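Local coordinates for protein transcriptional regulator I2 (PDB 4MO7) that probably regulates transcription as a TetR-family DNA-binding protein and also acts as a superantigen associated with Crohn's disease, at residues K45-T50 with K71-I76; V149-W154 with I173-L178; A164-G169 with M207-D212. One frame throughout, in Å; residues are numbered along the deposited sequence.

Contact 1: K45-T50 with K71-I76; sequences KGFERT and KSKDEI
K73 lays its side chain over one face of the F47 ring and brings its ammonium end between two main-chain carbonyls. With CG anti to the backbone N (chi1 -171°) and the rest of the chain extended, it runs out from the first turn of helix 73-97. K73 CE passes 3.6 Å from F47 CE1 as a CH-pi partner offset toward the rim, while NZ stands almost on the ring normal, 4.3 Å from the centroid, in a cation-pi contact. Two bonds grip the tip, from K73 NZ to F47 O at 2.8 Å and from K73 NZ to T50 O at 2.7 Å. F47 O also accepts from T50 N, which reaches it from the other face of the carbonyl plane. F47 approaches from the opposite direction, its ring swung out by a chi1 of 175°; D74 N lies at the ring edge, and F42 packs against the ring edge-to-face. Within the turn, T50 OG1 donates to G46 O over 2.7 Å, and S72 serves as N-cap of the lysine's helix, its OG accepting from E75 N. This ties the turn leading into helix 52-59 to helix 73-97, within the helix-turn-helix DNA-binding domain of the TetR family.

Contact 2: V149-W154 with I173-L178; sequences VYEQIW and ITRRFL
R175 spreads its guanidinium flat against the indole of W154 and turns its edge to the carboxylate of E151. At the start of the 173-178 segment, I173 faces W188 of the second subunit, and T174 packs on I167. R175 follows, with CG anti to the backbone N (chi1 171°) and a bend at chi2 that brings the end of the chain across W154. The two planes lie 10° apart, with R175 CZ 3.4 Å above the centroid of the five-membered ring and R175 NH1 3.2 Å from W154 CE2. In its own plane the group gives R175 NE to the syn lone pair of E151 OE1, a nearly straight salt-bridge bond of 2.9 Å; the other carboxylate oxygen pairs with R147 of the same helix. Y150 offers the edge of its ring to R175 NH2, which also pairs with E113, and the Y150 hydroxyl bonds to E113 as well. In this all-helical TetR-type C-terminal domain the axes of segments 149-154 and 173-178 come within 11.3 Å, with their N-to-C directions 113° apart, a spacing wide enough for the long arginine to lie between them. Further on, R176 and F177 turn to the second subunit, touching its W188 and M207 respectively. L178 returns to the contact, its CD2 lying 3.4 Å from W154 CZ3 beyond the stacked arginine.

Contact 3: A164-G169 with M207-D212; sequences AGYIRG and MVLKSD
Y166 and L209 meet on the more buried side of this contact, around a single main-chain bond. K210 N donates to Y166 O at 2.8 Å, and L209 CA approaches the same oxygen at 3.4 Å, so the carbonyl is met by one N-H hydrogen bond and a weaker C-H...O contact. L209 CD2 lies 3.8 Å from Y166 CB and 3.9 Å from I167 CG1, while I167, buried like V208 and L209, packs inward on L158 and A161 of helix 137-163. G165, K210 and S211 lie on the exposed side. S211 O meets the Y166 ring at its edge, 3.1 Å from CD2. K210, whose CG stands anti to the carbonyl carbon (chi1 -58°), folds its chain back over the turn, with K210 CD 3.3 Å from G165 O and K210 CG 3.4 Å from R168 CG. The two basic chains cross at about a right angle, touching through methylenes; their charged atoms stay out of contact, R168 NE 5.6 Å from K210 NZ. The chemistry implies a division of labour: a backbone bond and hydrocarbon hold the C-terminal tail to the turn, whereas the arginine's charge is paired with D212 of the second subunit.

From the N terminus, contact 1 comes first: it closes a short loop of the chain from 50 to 71, bringing the turn after helix 30-45 against the start of helix 73-97 in the TetR-type DNA-binding part. It is complete before contact 2 begins, and the two centres lie about 30 Å apart on opposite sides of the chain's centre. Contact 2 closes the chain between 154 and 173, joining helix 137-163 to helix 171-183. Contact 3 crosses it, closing the longer span between 169 and 207. The pair touch where T174 packs on V208 and I167, joining helix 171-183 to the end of helix 197-208 and to the loop after helix 137-163, beside the second subunit.

Contact 1: K45-T50 with K71-I76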
ATOM      1  N   LYS A  45      17.545 -17.670   1.875  1.00 24.49           N
ATOM      2  CA  LYS A  45      18.849 -17.086   1.606  1.00 20.55           C
ATOM      3  C   LYS A  45      18.785 -15.947   0.610  1.00 37.15           C
ATOM      4  O   LYS A  45      19.751 -15.210   0.460  1.00 33.95           O
ATOM      5  CB  LYS A  45      19.789 -18.126   1.062  1.00 28.36           C
ATOM      6  CG  LYS A  45      19.814 -19.409   1.915  1.00 28.58           C
ATOM      7  CD  LYS A  45      20.546 -20.453   1.155  1.00 26.61           C
ATOM      8  CE  LYS A  45      22.045 -20.142   1.196  1.00 44.18           C
ATOM      9  NZ  LYS A  45      22.738 -20.892   0.138  1.00 43.60           N
ATOM     10  N   GLY A  46      17.658 -15.823  -0.081  1.00 25.23           N
ATOM     11  CA  GLY A  46      17.586 -14.938  -1.224  1.00 26.47           C
ATOM     12  C   GLY A  46      17.909 -15.683  -2.500  1.00 25.86           C
ATOM     13  O   GLY A  46      18.709 -16.625  -2.527  1.00 23.48           O
ATOM     14  N   PHE A  47      17.329 -15.225  -3.607  1.00 16.27           N
ATOM     15  CA  PHE A  47      17.545 -15.885  -4.857  1.00 18.17           C
ATOM     16  C   PHE A  47      18.986 -15.710  -5.246  1.00 18.53           C
ATOM     17  O   PHE A  47      19.614 -16.642  -5.749  1.00 25.12           O
ATOM     18  CB  PHE A  47      16.660 -15.230  -5.920  1.00 19.37           C
ATOM     19  CG  PHE A  47      16.871 -15.752  -7.314  1.00 22.21           C
ATOM     20  CD1 PHE A  47      16.440 -17.036  -7.668  1.00 14.71           C
ATOM     21  CD2 PHE A  47      17.489 -14.967  -8.264  1.00 24.67           C
ATOM     22  CE1 PHE A  47      16.605 -17.503  -8.942  1.00 11.49           C
ATOM     23  CE2 PHE A  47      17.669 -15.450  -9.586  1.00 21.42           C
ATOM     24  CZ  PHE A  47      17.225 -16.698  -9.922  1.00 18.77           C
ATOM     25  N   GLU A  48      19.492 -14.487  -5.077  1.00 22.81           N
ATOM     26  CA  GLU A  48      20.834 -14.211  -5.585  1.00 29.63           C
ATOM     27  C   GLU A  48      21.888 -15.029  -4.817  1.00 24.08           C
ATOM     28  O   GLU A  48      22.868 -15.498  -5.422  1.00 31.76           O
ATOM     29  CB  GLU A  48      21.159 -12.719  -5.503  1.00 26.30           C
ATOM     30  CG  GLU A  48      22.418 -12.333  -6.246  1.00 42.04           C
ATOM     31  CD  GLU A  48      22.700 -10.826  -6.201  1.00 69.41           C
ATOM     32  OE1 GLU A  48      21.751 -10.027  -6.382  1.00 56.00           O
ATOM     33  OE2 GLU A  48      23.871 -10.445  -5.991  1.00 40.42           O
ATOM     34  N   ARG A  49      21.684 -15.220  -3.518  1.00 29.65           N
ATOM     35  CA  ARG A  49      22.681 -15.967  -2.733  1.00 29.40           C
ATOM     36  C   ARG A  49      22.498 -17.470  -2.835  1.00 45.37           C
ATOM     37  O   ARG A  49      23.359 -18.220  -2.393  1.00 48.30           O
ATOM     38  CB  ARG A  49      22.674 -15.540  -1.280  1.00 34.48           C
ATOM     39  CG  ARG A  49      22.150 -14.156  -1.083  1.00 46.41           C
ATOM     40  CD  ARG A  49      23.066 -13.267  -0.257  1.00 47.68           C
ATOM     41  NE  ARG A  49      22.375 -12.721   0.918  1.00 75.45           N
ATOM     42  CZ  ARG A  49      21.303 -11.924   0.879  1.00 78.83           C
ATOM     43  NH1 ARG A  49      20.765 -11.560  -0.281  1.00 69.51           N
ATOM     44  NH2 ARG A  49      20.763 -11.488   2.014  1.00 79.65           N
ATOM     45  N   THR A  50      21.391 -17.918  -3.427  1.00 23.33           N
ATOM     46  CA  THR A  50      21.191 -19.348  -3.622  1.00 20.26           C
ATOM     47  C   THR A  50      21.911 -19.829  -4.870  1.00 25.87           C
ATOM     48  O   THR A  50      21.510 -19.555  -6.006  1.00 28.40           O
ATOM     49  CB  THR A  50      19.685 -19.734  -3.687  1.00 18.61           C
ATOM     50  OG1 THR A  50      19.059 -19.330  -2.474  1.00 20.99           O
ATOM     51  CG2 THR A  50      19.559 -21.229  -3.854  1.00 25.33           C
ATOM     52  N   LYS A  71      15.217 -24.442 -17.834  1.00 24.12           N
ATOM     53  CA  LYS A  71      16.241 -24.000 -18.778  1.00 24.50           C
ATOM     54  C   LYS A  71      17.276 -23.160 -18.106  1.00 29.96           C
ATOM     55  O   LYS A  71      18.340 -22.918 -18.674  1.00 25.38           O
ATOM     56  CB  LYS A  71      15.636 -23.104 -19.856  1.00 25.24           C
ATOM     57  CG  LYS A  71      14.492 -23.656 -20.629  1.00 45.36           C
ATOM     58  CD  LYS A  71      14.048 -22.587 -21.608  1.00 50.94           C
ATOM     59  CE  LYS A  71      14.141 -21.205 -20.976  1.00 51.18           C
ATOM     60  NZ  LYS A  71      13.890 -20.150 -21.986  1.00 59.55           N
ATOM     61  N   SER A  72      16.953 -22.670 -16.907  1.00 21.13           N
ATOM     62  CA  SER A  72      17.786 -21.690 -16.220  1.00 19.05           C
ATOM     63  C   SER A  72      17.384 -21.558 -14.768  1.00 20.47           C
ATOM     64  O   SER A  72      16.309 -22.034 -14.359  1.00 20.69           O
ATOM     65  CB  SER A  72      17.625 -20.330 -16.917  1.00 21.17           C
ATOM     66  OG  SER A  72      16.298 -19.846 -16.742  1.00 19.61           O
ATOM     67  N   LYS A  73      18.241 -20.945 -13.967  1.00 17.87           N
ATOM     68  CA  LYS A  73      17.911 -20.649 -12.588  1.00 21.93           C
ATOM     69  C   LYS A  73      16.734 -19.645 -12.564  1.00 22.41           C
ATOM     70  O   LYS A  73      15.821 -19.779 -11.747  1.00 16.77           O
ATOM     71  CB  LYS A  73      19.139 -20.069 -11.875  1.00 21.34           C
ATOM     72  CG  LYS A  73      18.997 -19.904 -10.343  1.00 22.40           C
ATOM     73  CD  LYS A  73      20.300 -19.300  -9.737  1.00 23.12           C
ATOM     74  CE  LYS A  73      19.997 -18.654  -8.435  1.00 26.25           C
ATOM     75  NZ  LYS A  73      21.037 -17.689  -7.885  1.00 24.57           N
ATOM     76  N   ASP A  74      16.760 -18.659 -13.457  1.00 17.10           N
ATOM     77  CA  ASP A  74      15.646 -17.707 -13.632  0.61 16.58           C
ATOM     78  C   ASP A  74      14.348 -18.438 -13.845  1.00 21.17           C
ATOM     79  O   ASP A  74      13.290 -18.039 -13.369  1.00 16.29           O
ATOM     80  CB  ASP A  74      15.858 -16.878 -14.895  0.61 18.22           C
ATOM     81  CG  ASP A  74      14.763 -15.879 -15.108  0.61 21.16           C
ATOM     82  OD1 ASP A  74      14.732 -14.943 -14.301  0.61 16.36           O
ATOM     83  OD2 ASP A  74      13.978 -15.990 -16.101  0.61 18.95           O
ATOM     84  N   GLU A  75      14.401 -19.523 -14.617  1.00 14.57           N
ATOM     85  CA  GLU A  75      13.170 -20.290 -14.831  1.00 16.64           C
ATOM     86  C   GLU A  75      12.682 -21.039 -13.570  1.00 15.93           C
ATOM     87  O   GLU A  75      11.478 -21.224 -13.422  1.00 17.11           O
ATOM     88  CB  GLU A  75      13.272 -21.261 -16.008  1.00 16.99           C
ATOM     89  CG  GLU A  75      11.942 -21.873 -16.411  1.00 24.68           C
ATOM     90  CD  GLU A  75      12.036 -22.675 -17.687  1.00 41.22           C
ATOM     91  OE1 GLU A  75      11.414 -22.271 -18.684  1.00 39.74           O
ATOM     92  OE2 GLU A  75      12.732 -23.707 -17.683  1.00 36.06           O
ATOM     93  N   ILE A  76      13.584 -21.488 -12.699  1.00 13.50           N
ATOM     94  CA  ILE A  76      13.177 -22.073 -11.417  1.00 14.85           C
ATOM     95  C   ILE A  76      12.405 -21.022 -10.618  1.00 17.04           C
ATOM     96  O   ILE A  76      11.367 -21.344 -10.016  1.00 18.83           O
ATOM     97  CB  ILE A  76      14.369 -22.540 -10.577  1.00 16.35           C
ATOM     98  CG1 ILE A  76      15.139 -23.608 -11.364  1.00 20.04           C
ATOM     99  CG2 ILE A  76      13.891 -23.201  -9.286  1.00 18.21           C
ATOM    100  CD1 ILE A  76      16.412 -24.047 -10.687  1.00 15.86           C
TER

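Contact 2: V149-W154 with I173-L178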
ATOM      1  N   VAL A 149      -5.551 -13.915 -14.504  1.00 13.47           N
ATOM      2  CA  VAL A 149      -6.641 -14.901 -14.266  1.00 14.14           C
ATOM      3  C   VAL A 149      -7.201 -14.737 -12.854  1.00 13.61           C
ATOM      4  O   VAL A 149      -8.445 -14.791 -12.627  1.00 16.18           O
ATOM      5  CB  VAL A 149      -6.136 -16.316 -14.472  1.00 16.71           C
ATOM      6  CG1 VAL A 149      -7.150 -17.306 -14.016  1.00 18.19           C
ATOM      7  CG2 VAL A 149      -5.792 -16.510 -15.984  1.00 16.71           C
ATOM      8  N   TYR A 150      -6.292 -14.514 -11.900  1.00 13.67           N
ATOM      9  CA  TYR A 150      -6.683 -14.281 -10.496  1.00 13.91           C
ATOM     10  C   TYR A 150      -7.576 -13.079 -10.432  1.00 20.46           C
ATOM     11  O   TYR A 150      -8.616 -13.100  -9.788  1.00 14.51           O
ATOM     12  CB  TYR A 150      -5.405 -14.038  -9.690  1.00 14.88           C
ATOM     13  CG  TYR A 150      -5.594 -13.667  -8.218  1.00 14.69           C
ATOM     14  CD1 TYR A 150      -5.768 -12.344  -7.822  1.00 16.15           C
ATOM     15  CD2 TYR A 150      -5.485 -14.651  -7.247  1.00 22.72           C
ATOM     16  CE1 TYR A 150      -5.873 -12.011  -6.428  1.00 15.05           C
ATOM     17  CE2 TYR A 150      -5.573 -14.330  -5.889  1.00 25.94           C
ATOM     18  CZ  TYR A 150      -5.805 -13.034  -5.509  1.00 18.32           C
ATOM     19  OH  TYR A 150      -5.931 -12.795  -4.157  1.00 19.54           O
ATOM     20  N   GLU A 151      -7.202 -12.024 -11.140  1.00 13.05           N
ATOM     21  CA  GLU A 151      -8.012 -10.813 -11.088  1.00 13.26           C
ATOM     22  C   GLU A 151      -9.351 -11.002 -11.736  1.00 14.90           C
ATOM     23  O   GLU A 151     -10.320 -10.358 -11.344  1.00 15.00           O
ATOM     24  CB  GLU A 151      -7.312  -9.578 -11.663  1.00 17.65           C
ATOM     25  CG  GLU A 151      -6.090  -9.091 -10.868  1.00 14.90           C
ATOM     26  CD  GLU A 151      -6.489  -8.545  -9.493  1.00 17.80           C
ATOM     27  OE1 GLU A 151      -7.556  -7.883  -9.414  1.00 17.11           O
ATOM     28  OE2 GLU A 151      -5.737  -8.858  -8.530  1.00 17.08           O
ATOM     29  N   GLN A 152      -9.409 -11.814 -12.803  1.00 13.15           N
ATOM     30  CA  GLN A 152     -10.683 -12.043 -13.454  1.00 14.19           C
ATOM     31  C   GLN A 152     -11.670 -12.758 -12.527  1.00 14.17           C
ATOM     32  O   GLN A 152     -12.856 -12.515 -12.597  1.00 15.76           O
ATOM     33  CB  GLN A 152     -10.478 -12.833 -14.787  1.00 13.92           C
ATOM     34  CG  GLN A 152      -9.679 -11.966 -15.769  1.00 19.93           C
ATOM     35  CD  GLN A 152      -9.735 -12.515 -17.183  1.00 40.43           C
ATOM     36  OE1 GLN A 152      -9.925 -13.722 -17.349  1.00 20.80           O
ATOM     37  NE2 GLN A 152      -9.599 -11.635 -18.208  1.00 28.34           N
ATOM     38  N   ILE A 153     -11.186 -13.580 -11.613  1.00 13.11           N
ATOM     39  CA  ILE A 153     -12.106 -14.209 -10.625  1.00 14.51           C
ATOM     40  C   ILE A 153     -12.727 -13.122  -9.715  1.00 17.44           C
ATOM     41  O   ILE A 153     -13.962 -13.088  -9.497  1.00 14.13           O
ATOM     42  CB  ILE A 153     -11.357 -15.214  -9.748  1.00 13.92           C
ATOM     43  CG1 ILE A 153     -10.943 -16.459 -10.552  1.00 15.42           C
ATOM     44  CG2 ILE A 153     -12.260 -15.691  -8.609  1.00 16.79           C
ATOM     45  CD1 ILE A 153     -10.053 -17.318  -9.653  1.00 20.73           C
ATOM     46  N   TRP A 154     -11.889 -12.204  -9.246  1.00 13.78           N
ATOM     47  CA  TRP A 154     -12.387 -11.045  -8.490  1.00 10.69           C
ATOM     48  C   TRP A 154     -13.393 -10.232  -9.269  1.00 13.02           C
ATOM     49  O   TRP A 154     -14.492  -9.861  -8.750  1.00 14.63           O
ATOM     50  CB  TRP A 154     -11.282 -10.109  -8.077  1.00 11.37           C
ATOM     51  CG  TRP A 154     -10.551 -10.498  -6.858  1.00 13.71           C
ATOM     52  CD1 TRP A 154      -9.386 -11.222  -6.739  1.00 11.66           C
ATOM     53  CD2 TRP A 154     -10.968 -10.175  -5.535  1.00 16.02           C
ATOM     54  NE1 TRP A 154      -9.033 -11.355  -5.400  1.00 13.99           N
ATOM     55  CE2 TRP A 154     -10.001 -10.711  -4.637  1.00 11.96           C
ATOM     56  CE3 TRP A 154     -12.087  -9.497  -5.024  1.00 16.67           C
ATOM     57  CZ2 TRP A 154     -10.109 -10.562  -3.244  1.00 14.43           C
ATOM     58  CZ3 TRP A 154     -12.175  -9.326  -3.646  1.00 16.02           C
ATOM     59  CH2 TRP A 154     -11.189  -9.874  -2.777  1.00 15.42           C
ATOM     60  N   ILE A 173     -12.911  -0.213 -10.176  1.00 13.64           N
ATOM     61  CA  ILE A 173     -12.301   0.746  -9.223  1.00 16.40           C
ATOM     62  C   ILE A 173     -12.504   0.178  -7.804  1.00 15.36           C
ATOM     63  O   ILE A 173     -11.599   0.263  -6.955  1.00 14.69           O
ATOM     64  CB  ILE A 173     -12.865   2.183  -9.359  1.00 13.82           C
ATOM     65  CG1 ILE A 173     -12.502   2.776 -10.757  1.00 16.90           C
ATOM     66  CG2 ILE A 173     -12.308   3.094  -8.191  1.00 15.90           C
ATOM     67  CD1 ILE A 173     -11.211   2.310 -11.346  1.00 30.48           C
ATOM     68  N   THR A 174     -13.651  -0.450  -7.573  1.00 13.36           N
ATOM     69  CA  THR A 174     -13.903  -1.095  -6.270  1.00 13.20           C
ATOM     70  C   THR A 174     -12.791  -2.121  -6.036  1.00 14.77           C
ATOM     71  O   THR A 174     -12.219  -2.228  -4.924  1.00 14.73           O
ATOM     72  CB  THR A 174     -15.260  -1.779  -6.223  1.00 16.70           C
ATOM     73  OG1 THR A 174     -16.270  -0.775  -6.307  1.00 17.25           O
ATOM     74  CG2 THR A 174     -15.442  -2.526  -4.903  1.00 19.84           C
ATOM     75  N   ARG A 175     -12.425  -2.872  -7.086  1.00 12.29           N
ATOM     76  CA  ARG A 175     -11.351  -3.856  -6.870  1.00 11.73           C
ATOM     77  C   ARG A 175      -9.989  -3.183  -6.585  1.00 13.89           C
ATOM     78  O   ARG A 175      -9.251  -3.624  -5.677  1.00 15.43           O
ATOM     79  CB  ARG A 175     -11.254  -4.802  -8.082  1.00 11.82           C
ATOM     80  CG  ARG A 175     -10.021  -5.742  -8.075  1.00 10.39           C
ATOM     81  CD  ARG A 175     -10.031  -6.671  -6.801  1.00 10.35           C
ATOM     82  NE  ARG A 175      -8.739  -7.423  -6.825  1.00 15.57           N
ATOM     83  CZ  ARG A 175      -8.137  -7.947  -5.756  1.00 13.02           C
ATOM     84  NH1 ARG A 175      -8.667  -7.786  -4.528  1.00 13.27           N
ATOM     85  NH2 ARG A 175      -6.951  -8.520  -5.904  1.00 14.81           N
ATOM     86  N   ARG A 176      -9.672  -2.091  -7.308  1.00 11.35           N
ATOM     87  CA  ARG A 176      -8.422  -1.361  -7.057  1.00 11.81           C
ATOM     88  C   ARG A 176      -8.371  -0.852  -5.589  1.00 13.91           C
ATOM     89  O   ARG A 176      -7.328  -0.912  -4.965  1.00 13.83           O
ATOM     90  CB  ARG A 176      -8.336  -0.150  -7.940  1.00 14.81           C
ATOM     91  CG  ARG A 176      -8.424  -0.433  -9.455  1.00 14.71           C
ATOM     92  CD  ARG A 176      -7.141  -0.961  -9.905  1.00 20.96           C
ATOM     93  NE  ARG A 176      -7.049  -0.854 -11.374  1.00 32.44           N
ATOM     94  CZ  ARG A 176      -5.926  -1.100 -12.037  1.00 41.93           C
ATOM     95  NH1 ARG A 176      -5.873  -0.999 -13.362  1.00 51.63           N
ATOM     96  NH2 ARG A 176      -4.850  -1.453 -11.358  1.00 29.93           N
ATOM     97  N   PHE A 177      -9.485  -0.355  -5.063  1.00 12.28           N
ATOM     98  CA  PHE A 177      -9.479   0.185  -3.672  1.00 13.23           C
ATOM     99  C   PHE A 177      -9.334  -0.987  -2.721  1.00 14.55           C
ATOM    100  O   PHE A 177      -8.603  -0.924  -1.736  1.00 14.99           O
ATOM    101  CB  PHE A 177     -10.845   0.856  -3.369  1.00 10.82           C
ATOM    102  CG  PHE A 177     -11.031   2.274  -3.964  1.00 14.46           C
ATOM    103  CD1 PHE A 177      -9.981   3.140  -4.167  1.00 14.60           C
ATOM    104  CD2 PHE A 177     -12.311   2.699  -4.305  1.00 16.86           C
ATOM    105  CE1 PHE A 177     -10.194   4.469  -4.724  1.00 15.09           C
ATOM    106  CE2 PHE A 177     -12.564   3.977  -4.821  1.00 15.51           C
ATOM    107  CZ  PHE A 177     -11.518   4.854  -5.060  1.00 13.21           C
ATOM    108  N   LEU A 178     -10.057  -2.071  -2.966  1.00 13.24           N
ATOM    109  CA  LEU A 178      -9.967  -3.243  -2.083  1.00 12.68           C
ATOM    110  C   LEU A 178      -8.578  -3.887  -2.089  1.00 16.05           C
ATOM    111  O   LEU A 178      -8.037  -4.309  -1.033  1.00 14.59           O
ATOM    112  CB  LEU A 178     -11.079  -4.271  -2.465  1.00 12.69           C
ATOM    113  CG  LEU A 178     -11.400  -5.396  -1.499  1.00 36.68           C
ATOM    114  CD1 LEU A 178     -11.833  -4.878  -0.102  1.00 19.72           C
ATOM    115  CD2 LEU A 178     -12.486  -6.288  -2.134  1.00 29.25           C
TER

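Contact 3: A164-G169 with M207-D212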
ATOM      1  N   ALA A 164     -26.440  -7.862  -8.427  1.00 21.05           N
ATOM      2  CA  ALA A 164     -27.440  -8.091  -7.359  1.00 26.83           C
ATOM      3  C   ALA A 164     -27.739  -6.849  -6.493  1.00 23.30           C
ATOM      4  O   ALA A 164     -28.604  -6.906  -5.612  1.00 31.11           O
ATOM      5  CB  ALA A 164     -27.002  -9.254  -6.450  1.00 23.50           C
ATOM      6  N   GLY A 165     -27.006  -5.752  -6.703  1.00 21.52           N
ATOM      7  CA  GLY A 165     -27.265  -4.506  -5.969  1.00 27.47           C
ATOM      8  C   GLY A 165     -26.474  -4.270  -4.693  1.00 25.95           C
ATOM      9  O   GLY A 165     -26.850  -3.409  -3.876  1.00 26.95           O
ATOM     10  N   TYR A 166     -25.395  -5.042  -4.482  1.00 18.69           N
ATOM     11  CA  TYR A 166     -24.544  -4.946  -3.295  1.00 19.50           C
ATOM     12  C   TYR A 166     -23.372  -3.966  -3.385  1.00 18.74           C
ATOM     13  O   TYR A 166     -22.749  -3.700  -2.395  1.00 23.00           O
ATOM     14  CB  TYR A 166     -23.937  -6.324  -2.962  1.00 21.84           C
ATOM     15  CG  TYR A 166     -24.934  -7.341  -2.447  1.00 20.82           C
ATOM     16  CD1 TYR A 166     -25.798  -8.005  -3.301  1.00 21.97           C
ATOM     17  CD2 TYR A 166     -24.970  -7.664  -1.102  1.00 29.76           C
ATOM     18  CE1 TYR A 166     -26.715  -8.928  -2.815  1.00 22.69           C
ATOM     19  CE2 TYR A 166     -25.854  -8.606  -0.613  1.00 33.77           C
ATOM     20  CZ  TYR A 166     -26.724  -9.216  -1.465  1.00 31.50           C
ATOM     21  OH  TYR A 166     -27.596 -10.148  -0.943  1.00 32.42           O
ATOM     22  N   ILE A 167     -23.065  -3.449  -4.568  1.00 15.77           N
ATOM     23  CA  ILE A 167     -21.894  -2.585  -4.708  1.00 15.81           C
ATOM     24  C   ILE A 167     -22.361  -1.310  -5.376  1.00 23.76           C
ATOM     25  O   ILE A 167     -23.063  -1.368  -6.409  1.00 22.74           O
ATOM     26  CB  ILE A 167     -20.869  -3.312  -5.593  1.00 22.59           C
ATOM     27  CG1 ILE A 167     -20.204  -4.427  -4.770  1.00 28.50           C
ATOM     28  CG2 ILE A 167     -19.802  -2.354  -6.134  1.00 17.43           C
ATOM     29  CD1 ILE A 167     -19.117  -5.130  -5.520  1.00 29.59           C
ATOM     30  N   ARG A 168     -21.992  -0.173  -4.775  1.00 18.50           N
ATOM     31  CA  ARG A 168     -22.479   1.140  -5.195  1.00 24.99           C
ATOM     32  C   ARG A 168     -21.678   1.680  -6.364  1.00 25.45           C
ATOM     33  O   ARG A 168     -22.249   2.316  -7.266  1.00 28.62           O
ATOM     34  CB  ARG A 168     -22.408   2.142  -4.020  1.00 19.89           C
ATOM     35  CG  ARG A 168     -23.008   1.626  -2.718  1.00 36.69           C
ATOM     36  CD  ARG A 168     -23.080   2.765  -1.693  1.00 55.80           C
ATOM     37  NE  ARG A 168     -23.850   3.844  -2.280  1.00 36.89           N
ATOM     38  CZ  ARG A 168     -23.602   5.137  -2.127  1.00 34.71           C
ATOM     39  NH1 ARG A 168     -22.611   5.555  -1.335  1.00 34.95           N
ATOM     40  NH2 ARG A 168     -24.377   6.021  -2.755  1.00 33.23           N
ATOM     41  N   GLY A 169     -20.370   1.435  -6.347  1.00 21.73           N
ATOM     42  CA  GLY A 169     -19.463   2.060  -7.314  1.00 25.80           C
ATOM     43  C   GLY A 169     -19.051   1.205  -8.518  1.00 19.42           C
ATOM     44  O   GLY A 169     -19.655   0.163  -8.809  1.00 22.07           O
ATOM     45  N   MET A 207     -17.305  -3.005   4.709  1.00 23.47           N
ATOM     46  CA  MET A 207     -16.984  -1.837   3.903  1.00 39.01           C
ATOM     47  C   MET A 207     -17.425  -1.960   2.445  1.00 33.61           C
ATOM     48  O   MET A 207     -18.044  -1.046   1.909  1.00 49.29           O
ATOM     49  CB  MET A 207     -15.502  -1.503   3.953  1.00 39.55           C
ATOM     50  CG  MET A 207     -15.207  -0.327   3.072  1.00 37.11           C
ATOM     51  SD  MET A 207     -13.479   0.077   3.202  1.00 35.30           S
ATOM     52  CE  MET A 207     -12.758  -1.246   2.205  1.00 30.77           C
ATOM     53  N   VAL A 208     -17.130  -3.079   1.794  1.00 25.33           N
ATOM     54  CA  VAL A 208     -17.319  -3.131   0.378  1.00 20.24           C
ATOM     55  C   VAL A 208     -18.770  -3.410  -0.093  1.00 28.54           C
ATOM     56  O   VAL A 208     -19.174  -2.945  -1.150  1.00 24.50           O
ATOM     57  CB  VAL A 208     -16.274  -3.980  -0.299  1.00 31.70           C
ATOM     58  CG1 VAL A 208     -16.529  -5.395  -0.052  1.00 19.40           C
ATOM     59  CG2 VAL A 208     -16.275  -3.706  -1.780  1.00 47.78           C
ATOM     60  N   LEU A 209     -19.569  -4.085   0.724  1.00 19.67           N
ATOM     61  CA  LEU A 209     -20.935  -4.421   0.335  1.00 16.38           C
ATOM     62  C   LEU A 209     -21.912  -3.455   1.027  1.00 20.65           C
ATOM     63  O   LEU A 209     -21.653  -2.996   2.167  1.00 23.34           O
ATOM     64  CB  LEU A 209     -21.276  -5.871   0.726  1.00 16.55           C
ATOM     65  CG  LEU A 209     -20.492  -6.951  -0.045  1.00 17.12           C
ATOM     66  CD1 LEU A 209     -21.152  -8.316   0.086  1.00 23.02           C
ATOM     67  CD2 LEU A 209     -20.439  -6.591  -1.508  1.00 20.08           C
ATOM     68  N   LYS A 210     -23.020  -3.158   0.337  1.00 18.33           N
ATOM     69  CA  LYS A 210     -24.039  -2.263   0.886  1.00 26.97           C
ATOM     70  C   LYS A 210     -24.808  -2.990   1.959  1.00 24.57           C
ATOM     71  O   LYS A 210     -25.383  -2.374   2.862  1.00 25.65           O
ATOM     72  CB  LYS A 210     -25.052  -1.869  -0.171  1.00 32.46           C
ATOM     73  CG  LYS A 210     -24.484  -1.191  -1.383  0.58 25.99           C
ATOM     74  CD  LYS A 210     -25.638  -0.807  -2.318  0.22 23.95           C
ATOM     75  CE  LYS A 210     -26.892  -0.442  -1.521  0.71 32.61           C
ATOM     76  NZ  LYS A 210     -28.006   0.111  -2.355  0.70 50.77           N
ATOM     77  N   SER A 211     -24.827  -4.312   1.843  1.00 27.92           N
ATOM     78  CA  SER A 211     -25.536  -5.168   2.791  1.00 25.88           C
ATOM     79  C   SER A 211     -24.818  -6.511   2.760  1.00 28.66           C
ATOM     80  O   SER A 211     -24.188  -6.850   1.757  1.00 29.15           O
ATOM     81  CB  SER A 211     -26.980  -5.316   2.310  1.00 32.41           C
ATOM     82  OG  SER A 211     -27.667  -6.299   3.060  1.00 46.36           O
ATOM     83  N   ASP A 212     -24.880  -7.272   3.845  1.00 27.15           N
ATOM     84  CA  ASP A 212     -24.372  -8.648   3.839  1.00 23.93           C
ATOM     85  C   ASP A 212     -25.169  -9.468   4.823  1.00 42.44           C
ATOM     86  O   ASP A 212     -24.883 -10.662   5.022  1.00 22.89           O
ATOM     87  CB  ASP A 212     -22.896  -8.730   4.247  1.00 21.86           C
ATOM     88  CG  ASP A 212     -22.647  -8.231   5.667  1.00 22.29           C
ATOM     89  OD1 ASP A 212     -22.903  -8.961   6.677  1.00 28.01           O
ATOM     90  OD2 ASP A 212     -22.124  -7.108   5.777  1.00 42.37           O
ATOM     91  OXT ASP A 212     -26.080  -8.903   5.441  1.00 22.56           O
TER